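PDB 6C9B: PLP-Dependent L-Arginine Hydroxylase MppP from Streptomyces wadayamensis, which oxidises L-arginine with pyridoxal phosphate as cofactor, acting as an oxidase rather than an oxygenase, with 4-hydroxy-2-ketoarginine and 2-ketoarginine as products. Local coordinates for residues Ala98-Ala103 with Leu241-Ile246; Val92-Leu97 with Asp120-Asn125; Arg311-Gly316 with Asp348-Ile353. All coordinates share one frame; numbering follows the deposited sequence.

Contact 1 of 3, residues Ala98-Ala103 with Leu241-Ile246; sequences ARSLSA and LPVEKI
An inverse gamma turn centred on Pro242, which stands at the N-cap of helix 243-250, fits against the last turn of helix 90-101, with Ser100 facing it. The CA atoms of Ser100 and Pro242 approach to 5.3 Å, a spacing suited to a small residue such as serine. With its OG beside the backbone N (chi1 -65°), Ser100 is hydrogen-bonded to the carbonyl of Ile96 one turn back. The hydroxyl thereby has a partner for its proton within its own helix and can sit against a methyl group: Ser100 OG lies 3.4 Å from Ile246 CD1. Ile246 turns its other branch to Arg99, CG2 lying over one face of the guanidinium, toward the rim, and 3.8 Å from Arg99 NH1. Arginine suits this place because its flat face tolerates an apolar neighbour while Arg99 NE makes a salt bridge with Glu95 of the second subunit. At the other end of the contact two leucines meet through their methyls, Leu101 CD2 and Leu241 CD1, at 3.7 Å. Beyond them, Leu101 reaches Leu122 of helix 116-124, Leu241 touches Ser104 in the loop after helix 90-101, and Val243 rests on Phe235 of strand 231-235.

Contact 2 of 3, residues Val92-Leu97 with Asp120-Asn125; sequences VSMEIL and DLLRGN
Met94 on helix 90-101 packs against Leu121 and Leu122 of helix 116-124, and these three side chains form the tight part of the contact. The two helical segments run in roughly the same direction, 29° apart, with their axes 9.2 Å from each other. Met94 CG meets Leu121 CD1 at 3.6 Å. Farther out the thioether chain bends, bringing Met94 CE to 3.5 Å from Leu122 CG. Methionine suits the place because its flexible chain can follow the branches of two successive leucines.

A polar pair borders this core. Glu95 has its CG anti to the backbone N (chi1 173°) and then bends at chi2, carrying OE1 over to Asn125. Asn125 ND2 gives one hydrogen bond to Glu95 OE1 (3.2 Å), arriving from above the carboxylate plane, and a shorter one to Leu121 O (2.8 Å). An amide suits the end of the helix: a single NH2 holds both the last-turn carbonyl and the neighbouring helix. Glu95 OE2 forms a salt bridge with Arg99 of the second subunit and lies near its counterpart Glu95 there. By contrast, solvent reaches helix 116-124 at Arg123 and Gly124, and partly at Asp120, a magnesium ligand in a crystal structure of this protein, though no ion is bound here; none of the three touches segment 92-97. Elsewhere on helix 90-101, Leu97 packs on strand 212-218 and Ile96 on helix 243-250.

Contact 3 of 3, residues Arg311-Gly316 with Asp348-Ile353; sequences RVAFAG and DHMVRI. With EGV ((4S)-5-carbamimidamido-4-hydroxy-2-oxopentanoic acid), chain F.
Arg352, paired with Arg311 across two antiparallel strands, grips the carboxylate of the bound product EGV with a pair of hydrogen bonds. Its NH1 donates to EGV O12 at 2.8 Å and its NH2 to EGV O11 at 3.0 Å, with the carboxylate carbon in the guanidinium plane. Its chain bends at chi3 (71°), so the head turns away from Arg311 toward the ligand. Ala26 O accepts a further bond from Arg352 NH1. Arginine suits the site because its two parallel N-H groups match two carboxylate oxygens, as in fold-type I aminotransferases.

The strands belong to the small domain's mixed five-stranded sheet, which also takes in strand 23-24. Val312 N bonds to Val351 O at 2.9 Å and Val351 N bonds back to Val312 O, while Phe314 N reaches His349 O. This oxygen lies over one face of the Phe314 ring, 3.3 Å from Phe314 CE1; Val351 CG1 meets the ring's edge, 3.7 Å from Phe314 CZ. On the face shared with Arg352, Met350 SD lies over the Arg311 guanidinium, 3.7 Å from Arg311 NH1, while Asp302 pairs with Arg311 NE. On the face of Val312 and Val351, Ile353 rests on Leu362 and Leu369 of helix 359-372.

Overall arrangement
From the N terminus, helix 90-101 supplies the first segments of contacts 1 and 2. Contact 2 closes first, after 22 residues that include strand 107-112, by bringing helix 116-124 beside it. Contact 1 closes across 137 residues of its own, once all seven strands of the larger sheet have been laid down. Their segments alternate, so the two loops cross, and the contacts touch around Asn125, beside the second subunit. Contact 3 follows in series, joining strands 309-314 and 350-354 across 31 residues that include strand 331-335. It lies on the opposite side of the chain's centre from contact 1, their centres about 37 Å apart, and belongs to the separate five-stranded sheet.

Contact 1 of 3, residues Ala98-Ala103 with Leu241-Ile246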
ATOM      1  N   ALA B  98      11.058  -8.118  -2.156  1.00 16.50           N
ATOM      2  CA  ALA B  98      11.002  -9.574  -2.180  1.00 15.73           C
ATOM      3  C   ALA B  98      10.758 -10.072  -3.600  1.00 16.85           C
ATOM      4  O   ALA B  98      11.404 -11.021  -4.056  1.00 18.05           O
ATOM      5  CB  ALA B  98       9.907 -10.055  -1.235  1.00 18.79           C
ATOM      6  N   ARG B  99       9.782  -9.478  -4.297  1.00 16.89           N
ATOM      7  CA  ARG B  99       9.520  -9.917  -5.661  1.00 17.17           C
ATOM      8  C   ARG B  99      10.723  -9.618  -6.544  1.00 18.11           C
ATOM      9  O   ARG B  99      11.053 -10.414  -7.432  1.00 20.21           O
ATOM     10  CB  ARG B  99       8.241  -9.267  -6.197  1.00 23.54           C
ATOM     11  CG  ARG B  99       7.829  -9.893  -7.547  1.00 28.67           C
ATOM     12  CD  ARG B  99       6.346 -10.162  -7.614  1.00 25.42           C
ATOM     13  NE  ARG B  99       5.523  -8.970  -7.740  1.00 26.79           N
ATOM     14  CZ  ARG B  99       5.442  -8.230  -8.839  1.00 25.79           C
ATOM     15  NH1 ARG B  99       4.608  -7.205  -8.868  1.00 21.98           N
ATOM     16  NH2 ARG B  99       6.215  -8.490  -9.893  1.00 24.62           N
ATOM     17  N   SER B 100      11.430  -8.509  -6.269  1.00 17.21           N
ATOM     18  CA  SER B 100      12.632  -8.174  -7.034  1.00 19.41           C
ATOM     19  C   SER B 100      13.753  -9.175  -6.774  1.00 18.33           C
ATOM     20  O   SER B 100      14.447  -9.596  -7.712  1.00 19.58           O
ATOM     21  CB  SER B 100      13.116  -6.779  -6.679  1.00 23.08           C
ATOM     22  OG  SER B 100      12.157  -5.805  -7.070  1.00 21.08           O
ATOM     23  N   LEU B 101      13.968  -9.534  -5.507  1.00 18.37           N
ATOM     24  CA  LEU B 101      14.971 -10.547  -5.177  1.00 18.69           C
ATOM     25  C   LEU B 101      14.704 -11.855  -5.900  1.00 24.33           C
ATOM     26  O   LEU B 101      15.646 -12.531  -6.328  1.00 21.15           O
ATOM     27  CB  LEU B 101      15.000 -10.788  -3.668  1.00 17.31           C
ATOM     28  CG  LEU B 101      15.720  -9.733  -2.843  1.00 20.87           C
ATOM     29  CD1 LEU B 101      15.361  -9.917  -1.371  1.00 20.40           C
ATOM     30  CD2 LEU B 101      17.229  -9.854  -3.026  1.00 22.22           C
ATOM     31  N   SER B 102      13.432 -12.249  -6.008  1.00 22.41           N
ATOM     32  CA  SER B 102      13.087 -13.556  -6.555  1.00 22.33           C
ATOM     33  C   SER B 102      13.511 -13.688  -8.010  1.00 22.85           C
ATOM     34  O   SER B 102      13.608 -14.813  -8.514  1.00 27.19           O
ATOM     35  CB  SER B 102      11.577 -13.821  -6.405  1.00 28.08           C
ATOM     36  OG  SER B 102      10.815 -13.154  -7.404  1.00 30.96           O
ATOM     37  N   ALA B 103      13.815 -12.567  -8.678  1.00 25.48           N
ATOM     38  CA  ALA B 103      14.283 -12.614 -10.062  1.00 33.94           C
ATOM     39  C   ALA B 103      15.655 -13.266 -10.190  1.00 36.03           C
ATOM     40  O   ALA B 103      15.959 -13.844 -11.240  1.00 38.51           O
ATOM     41  CB  ALA B 103      14.346 -11.201 -10.650  1.00 33.95           C
ATOM     42  N   LEU B 241      18.790  -5.485  -9.070  1.00 23.68           N
ATOM     43  CA  LEU B 241      17.477  -6.063  -8.892  1.00 21.89           C
ATOM     44  C   LEU B 241      16.460  -5.127  -9.517  1.00 24.84           C
ATOM     45  O   LEU B 241      16.658  -3.911  -9.483  1.00 26.03           O
ATOM     46  CB  LEU B 241      17.114  -6.222  -7.411  1.00 21.05           C
ATOM     47  CG  LEU B 241      18.107  -6.958  -6.523  1.00 23.26           C
ATOM     48  CD1 LEU B 241      17.693  -6.763  -5.062  1.00 26.57           C
ATOM     49  CD2 LEU B 241      18.177  -8.422  -6.867  1.00 25.16           C
ATOM     50  N   PRO B 242      15.328  -5.639  -9.985  1.00 20.56           N
ATOM     51  CA  PRO B 242      14.359  -4.770 -10.678  1.00 19.50           C
ATOM     52  C   PRO B 242      13.422  -4.002  -9.764  1.00 22.93           C
ATOM     53  O   PRO B 242      12.214  -3.928 -10.031  1.00 23.61           O
ATOM     54  CB  PRO B 242      13.586  -5.769 -11.551  1.00 25.14           C
ATOM     55  CG  PRO B 242      13.629  -7.028 -10.762  1.00 27.12           C
ATOM     56  CD  PRO B 242      14.981  -7.064 -10.142  1.00 22.53           C
ATOM     57  N   VAL B 243      13.956  -3.395  -8.701  0.84 21.93           N
ATOM     58  CA  VAL B 243      13.100  -2.707  -7.732  0.84 21.57           C
ATOM     59  C   VAL B 243      12.403  -1.509  -8.372  0.84 22.67           C
ATOM     60  O   VAL B 243      11.264  -1.194  -8.036  0.84 20.88           O
ATOM     61  CB  VAL B 243      13.899  -2.283  -6.480  0.84 23.45           C
ATOM     62  CG1 VAL B 243      14.307  -3.526  -5.664  0.84 24.24           C
ATOM     63  CG2 VAL B 243      15.120  -1.417  -6.848  0.84 23.85           C
ATOM     64  N   GLU B 244      13.078  -0.792  -9.271  1.00 21.47           N
ATOM     65  CA  GLU B 244      12.432   0.374  -9.871  1.00 22.47           C
ATOM     66  C   GLU B 244      11.250  -0.018 -10.756  1.00 21.63           C
ATOM     67  O   GLU B 244      10.209   0.655 -10.757  1.00 22.27           O
ATOM     68  CB  GLU B 244      13.454   1.179 -10.673  1.00 26.45           C
ATOM     69  CG  GLU B 244      14.436   1.904  -9.784  1.00 33.33           C
ATOM     70  CD  GLU B 244      15.648   2.372 -10.554  1.00 59.25           C
ATOM     71  OE1 GLU B 244      16.514   1.536 -10.894  1.00 57.46           O
ATOM     72  OE2 GLU B 244      15.707   3.577 -10.837  1.00 50.03           O
ATOM     73  N   LYS B 245      11.407  -1.081 -11.548  1.00 20.55           N
ATOM     74  CA  LYS B 245      10.335  -1.536 -12.432  1.00 22.21           C
ATOM     75  C   LYS B 245       9.157  -2.068 -11.630  1.00 20.52           C
ATOM     76  O   LYS B 245       8.008  -1.704 -11.898  1.00 20.62           O
ATOM     77  CB  LYS B 245      10.867  -2.603 -13.388  1.00 26.52           C
ATOM     78  CG  LYS B 245       9.811  -3.385 -14.182  1.00 44.11           C
ATOM     79  CD  LYS B 245       8.852  -2.516 -14.987  1.00 66.90           C
ATOM     80  CE  LYS B 245       8.093  -3.365 -16.021  1.00 66.37           C
ATOM     81  NZ  LYS B 245       6.645  -3.026 -16.159  1.00 59.44           N
ATOM     82  N   ILE B 246       9.420  -2.876 -10.603  1.00 20.22           N
ATOM     83  CA  ILE B 246       8.314  -3.442  -9.843  1.00 18.22           C
ATOM     84  C   ILE B 246       7.629  -2.349  -9.026  1.00 17.90           C
ATOM     85  O   ILE B 246       6.396  -2.292  -8.967  1.00 20.08           O
ATOM     86  CB  ILE B 246       8.784  -4.622  -8.983  1.00 17.89           C
ATOM     87  CG1 ILE B 246       9.158  -5.778  -9.925  1.00 20.52           C
ATOM     88  CG2 ILE B 246       7.672  -5.066  -8.008  1.00 20.13           C
ATOM     89  CD1 ILE B 246       9.820  -6.999  -9.237  1.00 24.74           C
TER

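Contact 2 of 3, residues Val92-Leu97 with Asp120-Asn125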
ATOM      1  N   VAL B  92       4.894  -2.538   1.828  1.00 14.62           N
ATOM      2  CA  VAL B  92       4.846  -2.439   0.365  1.00 13.83           C
ATOM      3  C   VAL B  92       6.262  -2.374  -0.208  1.00 14.27           C
ATOM      4  O   VAL B  92       6.570  -3.040  -1.209  1.00 17.61           O
ATOM      5  CB  VAL B  92       3.989  -1.232  -0.057  1.00 15.48           C
ATOM      6  CG1 VAL B  92       4.146  -0.920  -1.549  1.00 18.19           C
ATOM      7  CG2 VAL B  92       2.522  -1.479   0.253  1.00 15.98           C
ATOM      8  N   SER B  93       7.157  -1.623   0.436  1.00 15.58           N
ATOM      9  CA  SER B  93       8.566  -1.646   0.026  1.00 14.51           C
ATOM     10  C   SER B  93       9.102  -3.070   0.078  1.00 14.17           C
ATOM     11  O   SER B  93       9.840  -3.517  -0.818  1.00 15.37           O
ATOM     12  CB  SER B  93       9.417  -0.767   0.946  1.00 15.44           C
ATOM     13  OG  SER B  93       8.957   0.573   0.996  1.00 19.09           O
ATOM     14  N   MET B  94       8.774  -3.790   1.153  1.00 14.51           N
ATOM     15  CA  MET B  94       9.273  -5.150   1.333  1.00 13.77           C
ATOM     16  C   MET B  94       8.705  -6.099   0.273  1.00 18.60           C
ATOM     17  O   MET B  94       9.403  -7.000  -0.195  1.00 15.90           O
ATOM     18  CB  MET B  94       8.937  -5.628   2.753  1.00 14.18           C
ATOM     19  CG  MET B  94       9.444  -7.006   3.079  1.00 18.07           C
ATOM     20  SD  MET B  94      11.236  -6.930   3.270  1.00 22.92           S
ATOM     21  CE  MET B  94      11.658  -8.475   2.467  1.00 22.78           C
ATOM     22  N   GLU B  95       7.438  -5.931  -0.107  1.00 14.76           N
ATOM     23  CA  GLU B  95       6.880  -6.735  -1.187  1.00 14.38           C
ATOM     24  C   GLU B  95       7.638  -6.483  -2.481  1.00 16.48           C
ATOM     25  O   GLU B  95       7.954  -7.420  -3.226  1.00 18.02           O
ATOM     26  CB  GLU B  95       5.392  -6.432  -1.365  1.00 15.83           C
ATOM     27  CG  GLU B  95       4.741  -7.095  -2.564  1.00 14.82           C
ATOM     28  CD  GLU B  95       4.522  -8.598  -2.462  1.00 17.51           C
ATOM     29  OE1 GLU B  95       4.913  -9.222  -1.469  1.00 19.83           O
ATOM     30  OE2 GLU B  95       3.944  -9.176  -3.419  1.00 19.43           O
ATOM     31  N   ILE B  96       7.931  -5.218  -2.761  1.00 15.51           N
ATOM     32  CA  ILE B  96       8.689  -4.870  -3.961  1.00 15.17           C
ATOM     33  C   ILE B  96      10.064  -5.522  -3.913  1.00 15.30           C
ATOM     34  O   ILE B  96      10.523  -6.122  -4.897  1.00 16.85           O
ATOM     35  CB  ILE B  96       8.779  -3.338  -4.087  1.00 15.20           C
ATOM     36  CG1 ILE B  96       7.403  -2.753  -4.403  1.00 16.97           C
ATOM     37  CG2 ILE B  96       9.776  -2.939  -5.158  1.00 18.52           C
ATOM     38  CD1 ILE B  96       7.314  -1.254  -4.164  1.00 18.42           C
ATOM     39  N   LEU B  97      10.742  -5.410  -2.764  1.00 15.34           N
ATOM     40  CA  LEU B  97      12.080  -5.978  -2.636  1.00 15.12           C
ATOM     41  C   LEU B  97      12.034  -7.491  -2.781  1.00 17.76           C
ATOM     42  O   LEU B  97      12.904  -8.104  -3.406  1.00 17.10           O
ATOM     43  CB  LEU B  97      12.687  -5.576  -1.291  1.00 17.91           C
ATOM     44  CG  LEU B  97      14.048  -6.186  -0.933  1.00 18.10           C
ATOM     45  CD1 LEU B  97      15.094  -5.801  -1.972  1.00 19.02           C
ATOM     46  CD2 LEU B  97      14.492  -5.763   0.473  1.00 20.03           C
ATOM     47  N   ASP B 120       7.363 -13.682   5.894  1.00 16.58           N
ATOM     48  CA  ASP B 120       6.221 -14.158   5.121  1.00 15.31           C
ATOM     49  C   ASP B 120       6.176 -13.574   3.698  1.00 14.75           C
ATOM     50  O   ASP B 120       5.766 -14.272   2.755  1.00 15.75           O
ATOM     51  CB  ASP B 120       4.953 -13.830   5.894  1.00 17.39           C
ATOM     52  CG  ASP B 120       4.790 -14.702   7.140  1.00 26.39           C
ATOM     53  OD1 ASP B 120       5.378 -15.794   7.216  1.00 25.38           O
ATOM     54  OD2 ASP B 120       4.027 -14.326   8.025  1.00 26.95           O
ATOM     55  N   LEU B 121       6.627 -12.332   3.519  1.00 16.43           N
ATOM     56  CA  LEU B 121       6.681 -11.745   2.189  1.00 16.07           C
ATOM     57  C   LEU B 121       7.809 -12.354   1.372  1.00 17.14           C
ATOM     58  O   LEU B 121       7.636 -12.630   0.185  1.00 16.25           O
ATOM     59  CB  LEU B 121       6.847 -10.234   2.284  1.00 15.09           C
ATOM     60  CG  LEU B 121       5.616  -9.510   2.847  1.00 14.39           C
ATOM     61  CD1 LEU B 121       5.963  -8.020   3.135  1.00 18.44           C
ATOM     62  CD2 LEU B 121       4.435  -9.636   1.931  1.00 19.82           C
ATOM     63  N   LEU B 122       8.928 -12.670   2.012  1.00 15.67           N
ATOM     64  CA  LEU B 122      10.015 -13.314   1.286  1.00 16.69           C
ATOM     65  C   LEU B 122       9.623 -14.726   0.891  1.00 18.49           C
ATOM     66  O   LEU B 122       9.768 -15.134  -0.274  1.00 17.70           O
ATOM     67  CB  LEU B 122      11.285 -13.322   2.145  1.00 14.96           C
ATOM     68  CG  LEU B 122      11.987 -11.998   2.362  1.00 18.67           C
ATOM     69  CD1 LEU B 122      13.017 -12.038   3.503  1.00 20.39           C
ATOM     70  CD2 LEU B 122      12.655 -11.580   1.067  1.00 22.11           C
ATOM     71  N   ARG B 123       9.125 -15.500   1.852  1.00 18.16           N
ATOM     72  CA  ARG B 123       8.705 -16.853   1.523  1.00 16.16           C
ATOM     73  C   ARG B 123       7.608 -16.852   0.475  1.00 19.35           C
ATOM     74  O   ARG B 123       7.586 -17.710  -0.422  1.00 21.27           O
ATOM     75  CB  ARG B 123       8.226 -17.581   2.775  1.00 22.06           C
ATOM     76  CG  ARG B 123       9.295 -18.041   3.732  1.00 38.52           C
ATOM     77  CD  ARG B 123       8.688 -19.044   4.748  1.00 54.03           C
ATOM     78  NE  ARG B 123       9.689 -19.798   5.512  1.00 69.48           N
ATOM     79  CZ  ARG B 123       9.831 -19.777   6.838  1.00 73.15           C
ATOM     80  NH1 ARG B 123       9.036 -19.036   7.611  1.00 54.45           N
ATOM     81  NH2 ARG B 123      10.781 -20.514   7.403  1.00 71.09           N
ATOM     82  N   GLY B 124       6.661 -15.915   0.592  1.00 18.23           N
ATOM     83  CA  GLY B 124       5.559 -15.853  -0.348  1.00 19.25           C
ATOM     84  C   GLY B 124       5.998 -15.568  -1.765  1.00 20.35           C
ATOM     85  O   GLY B 124       5.304 -15.925  -2.713  1.00 22.25           O
ATOM     86  N   ASN B 125       7.136 -14.906  -1.930  1.00 18.83           N
ATOM     87  CA  ASN B 125       7.685 -14.649  -3.249  1.00 18.15           C
ATOM     88  C   ASN B 125       8.715 -15.689  -3.661  1.00 23.33           C
ATOM     89  O   ASN B 125       9.435 -15.475  -4.642  1.00 24.90           O
ATOM     90  CB  ASN B 125       8.284 -13.251  -3.261  1.00 19.15           C
ATOM     91  CG  ASN B 125       7.219 -12.189  -3.400  1.00 20.83           C
ATOM     92  OD1 ASN B 125       6.719 -11.979  -4.504  1.00 22.87           O
ATOM     93  ND2 ASN B 125       6.839 -11.568  -2.313  1.00 20.63           N
TER

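Contact 3 of 3, residues Arg311-Gly316 with Asp348-Ile353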
ATOM      1  N   ARG B 311       9.216  -6.956  25.153  1.00 20.83           N
ATOM      2  CA  ARG B 311       8.977  -8.372  25.421  1.00 18.91           C
ATOM      3  C   ARG B 311       8.986  -8.635  26.917  1.00 22.12           C
ATOM      4  O   ARG B 311       9.801  -8.083  27.663  1.00 23.07           O
ATOM      5  CB  ARG B 311      10.042  -9.253  24.764  1.00 21.78           C
ATOM      6  CG  ARG B 311      10.073  -9.173  23.244  1.00 21.06           C
ATOM      7  CD  ARG B 311      10.841 -10.352  22.675  1.00 20.34           C
ATOM      8  NE  ARG B 311      12.254 -10.316  23.028  1.00 20.01           N
ATOM      9  CZ  ARG B 311      13.113 -11.283  22.712  1.00 19.56           C
ATOM     10  NH1 ARG B 311      12.672 -12.348  22.071  1.00 22.53           N
ATOM     11  NH2 ARG B 311      14.395 -11.198  23.053  1.00 23.24           N
ATOM     12  N   VAL B 312       8.077  -9.501  27.348  1.00 22.30           N
ATOM     13  CA  VAL B 312       8.008  -9.959  28.728  1.00 20.80           C
ATOM     14  C   VAL B 312       7.988 -11.485  28.699  1.00 25.50           C
ATOM     15  O   VAL B 312       7.221 -12.083  27.939  1.00 25.40           O
ATOM     16  CB  VAL B 312       6.771  -9.392  29.455  1.00 21.65           C
ATOM     17  CG1 VAL B 312       5.521  -9.801  28.780  1.00 65.55           C
ATOM     18  CG2 VAL B 312       6.761  -9.851  30.906  1.00 25.86           C
ATOM     19  N   ALA B 313       8.847 -12.114  29.494  1.00 23.02           N
ATOM     20  CA  ALA B 313       8.927 -13.562  29.574  1.00 23.94           C
ATOM     21  C   ALA B 313       8.353 -14.047  30.891  1.00 30.58           C
ATOM     22  O   ALA B 313       8.415 -13.354  31.914  1.00 28.55           O
ATOM     23  CB  ALA B 313      10.370 -14.060  29.472  1.00 23.14           C
ATOM     24  N   PHE B 314       7.828 -15.263  30.878  1.00 30.95           N
ATOM     25  CA  PHE B 314       7.301 -15.830  32.107  1.00 32.10           C
ATOM     26  C   PHE B 314       7.701 -17.293  32.183  1.00 42.88           C
ATOM     27  O   PHE B 314       7.819 -17.976  31.164  1.00 40.51           O
ATOM     28  CB  PHE B 314       5.779 -15.670  32.205  1.00 41.07           C
ATOM     29  CG  PHE B 314       5.134 -15.438  30.915  1.00 43.91           C
ATOM     30  CD1 PHE B 314       4.817 -16.500  30.093  1.00 63.06           C
ATOM     31  CD2 PHE B 314       4.888 -14.150  30.481  1.00 43.09           C
ATOM     32  CE1 PHE B 314       4.240 -16.280  28.870  1.00 68.61           C
ATOM     33  CE2 PHE B 314       4.324 -13.922  29.272  1.00 42.98           C
ATOM     34  CZ  PHE B 314       3.992 -14.989  28.459  1.00 69.32           C
ATOM     35  N   ALA B 315       7.976 -17.750  33.389  1.00 48.21           N
ATOM     36  CA  ALA B 315       8.122 -19.173  33.607  1.00 52.21           C
ATOM     37  C   ALA B 315       6.746 -19.742  33.917  1.00 60.15           C
ATOM     38  O   ALA B 315       5.895 -19.070  34.506  1.00 60.34           O
ATOM     39  CB  ALA B 315       9.106 -19.448  34.746  1.00 53.21           C
ATOM     40  N   GLY B 316       6.508 -20.967  33.461  1.00 57.40           N
ATOM     41  CA  GLY B 316       5.352 -21.708  33.901  1.00 54.25           C
ATOM     42  C   GLY B 316       4.097 -21.537  33.076  1.00 61.90           C
ATOM     43  O   GLY B 316       3.112 -22.238  33.335  1.00 64.74           O
ATOM     44  N   ASP B 348       7.526 -19.261  22.923  1.00 23.61           N
ATOM     45  CA  ASP B 348       6.324 -19.779  23.556  1.00 29.78           C
ATOM     46  C   ASP B 348       6.073 -19.185  24.930  1.00 33.66           C
ATOM     47  O   ASP B 348       4.942 -19.254  25.415  1.00 30.08           O
ATOM     48  CB  ASP B 348       6.387 -21.296  23.692  1.00 42.01           C
ATOM     49  CG  ASP B 348       5.386 -21.989  22.805  1.00 62.39           C
ATOM     50  OD1 ASP B 348       4.220 -21.537  22.769  1.00 76.47           O
ATOM     51  OD2 ASP B 348       5.758 -22.975  22.139  1.00 59.48           O
ATOM     52  N   HIS B 349       7.087 -18.618  25.573  1.00 26.78           N
ATOM     53  CA  HIS B 349       6.912 -18.135  26.935  1.00 31.11           C
ATOM     54  C   HIS B 349       7.089 -16.628  27.022  1.00 28.43           C
ATOM     55  O   HIS B 349       7.462 -16.113  28.072  1.00 31.92           O
ATOM     56  CB  HIS B 349       7.862 -18.871  27.875  1.00 39.74           C
ATOM     57  CG  HIS B 349       7.584 -20.340  27.944  1.00 54.30           C
ATOM     58  ND1 HIS B 349       6.504 -20.859  28.629  1.00 51.51           N
ATOM     59  CD2 HIS B 349       8.218 -21.397  27.385  1.00 49.80           C
ATOM     60  CE1 HIS B 349       6.496 -22.173  28.500  1.00 49.43           C
ATOM     61  NE2 HIS B 349       7.523 -22.524  27.748  1.00 51.84           N
ATOM     62  N   MET B 350       6.791 -15.917  25.932  1.00 23.40           N
ATOM     63  CA  MET B 350       6.831 -14.463  25.911  1.00 22.56           C
ATOM     64  C   MET B 350       5.571 -13.874  25.286  1.00 25.10           C
ATOM     65  O   MET B 350       4.938 -14.478  24.409  1.00 24.94           O
ATOM     66  CB  MET B 350       8.042 -13.966  25.147  1.00 23.50           C
ATOM     67  CG  MET B 350       9.338 -14.287  25.850  1.00 26.62           C
ATOM     68  SD  MET B 350      10.746 -13.717  24.860  1.00 27.74           S
ATOM     69  CE  MET B 350      10.960 -15.089  23.723  1.00 46.00           C
ATOM     70  N   VAL B 351       5.217 -12.669  25.750  1.00 21.85           N
ATOM     71  CA  VAL B 351       4.296 -11.789  25.038  1.00 21.20           C
ATOM     72  C   VAL B 351       5.002 -10.468  24.782  1.00 27.05           C
ATOM     73  O   VAL B 351       5.986 -10.120  25.439  1.00 25.06           O
ATOM     74  CB  VAL B 351       2.973 -11.526  25.791  1.00 24.13           C
ATOM     75  CG1 VAL B 351       2.237 -12.810  26.049  1.00 25.70           C
ATOM     76  CG2 VAL B 351       3.230 -10.824  27.075  1.00 29.37           C
ATOM     77  N   ARG B 352       4.460  -9.710  23.841  1.00 20.97           N
ATOM     78  CA  ARG B 352       4.987  -8.397  23.489  1.00 18.98           C
ATOM     79  C   ARG B 352       3.942  -7.341  23.812  1.00 20.30           C
ATOM     80  O   ARG B 352       2.758  -7.522  23.521  1.00 23.37           O
ATOM     81  CB  ARG B 352       5.371  -8.315  22.000  1.00 19.20           C
ATOM     82  CG  ARG B 352       6.319  -7.177  21.693  1.00 21.59           C
ATOM     83  CD  ARG B 352       6.436  -6.898  20.187  1.00 22.98           C
ATOM     84  NE  ARG B 352       5.203  -6.292  19.677  1.00 20.63           N
ATOM     85  CZ  ARG B 352       5.064  -5.767  18.457  1.00 19.60           C
ATOM     86  NH1 ARG B 352       3.909  -5.237  18.092  1.00 19.72           N
ATOM     87  NH2 ARG B 352       6.077  -5.769  17.594  1.00 19.04           N
ATOM     88  N   ILE B 353       4.393  -6.244  24.421  1.00 19.42           N
ATOM     89  CA  ILE B 353       3.562  -5.111  24.828  1.00 21.37           C
ATOM     90  C   ILE B 353       3.959  -3.880  24.021  1.00 23.40           C
ATOM     91  O   ILE B 353       5.150  -3.569  23.903  1.00 23.38           O
ATOM     92  CB  ILE B 353       3.737  -4.833  26.331  1.00 22.24           C
ATOM     93  CG1 ILE B 353       3.282  -6.040  27.139  1.00 27.20           C
ATOM     94  CG2 ILE B 353       2.993  -3.584  26.769  1.00 24.56           C
ATOM     95  CD1 ILE B 353       3.648  -5.918  28.613  1.00 26.47           C
TER
HETATM   96  C10 EGV F 401       4.165  -4.408  14.758  1.00 27.52           C
HETATM   97  C02 EGV F 401       1.323  -4.335  10.585  1.00 47.89           C
HETATM   98  C03 EGV F 401       1.764  -5.815   8.622  1.00 40.87           C
HETATM   99  C06 EGV F 401       2.661  -3.967  11.194  1.00 51.92           C
HETATM  100  C07 EGV F 401       2.755  -4.682  12.560  1.00 55.20           C
HETATM  101  C09 EGV F 401       4.140  -4.535  13.243  1.00 57.43           C
HETATM  102  N01 EGV F 401       1.323  -5.655   9.971  1.00 39.76           N
HETATM  103  N04 EGV F 401       1.754  -7.100   8.025  1.00 49.30           N
HETATM  104  N05 EGV F 401       2.214  -4.778   7.948  1.00 25.84           N
HETATM  105  O08 EGV F 401       2.732  -2.611  11.375  1.00 51.78           O
HETATM  106  O11 EGV F 401       5.235  -4.130  15.264  1.00 19.59           O
HETATM  107  O12 EGV F 401       3.143  -4.572  15.452  1.00 33.13           O
HETATM  108  O13 EGV F 401       5.192  -4.520  12.613  1.00 49.11           O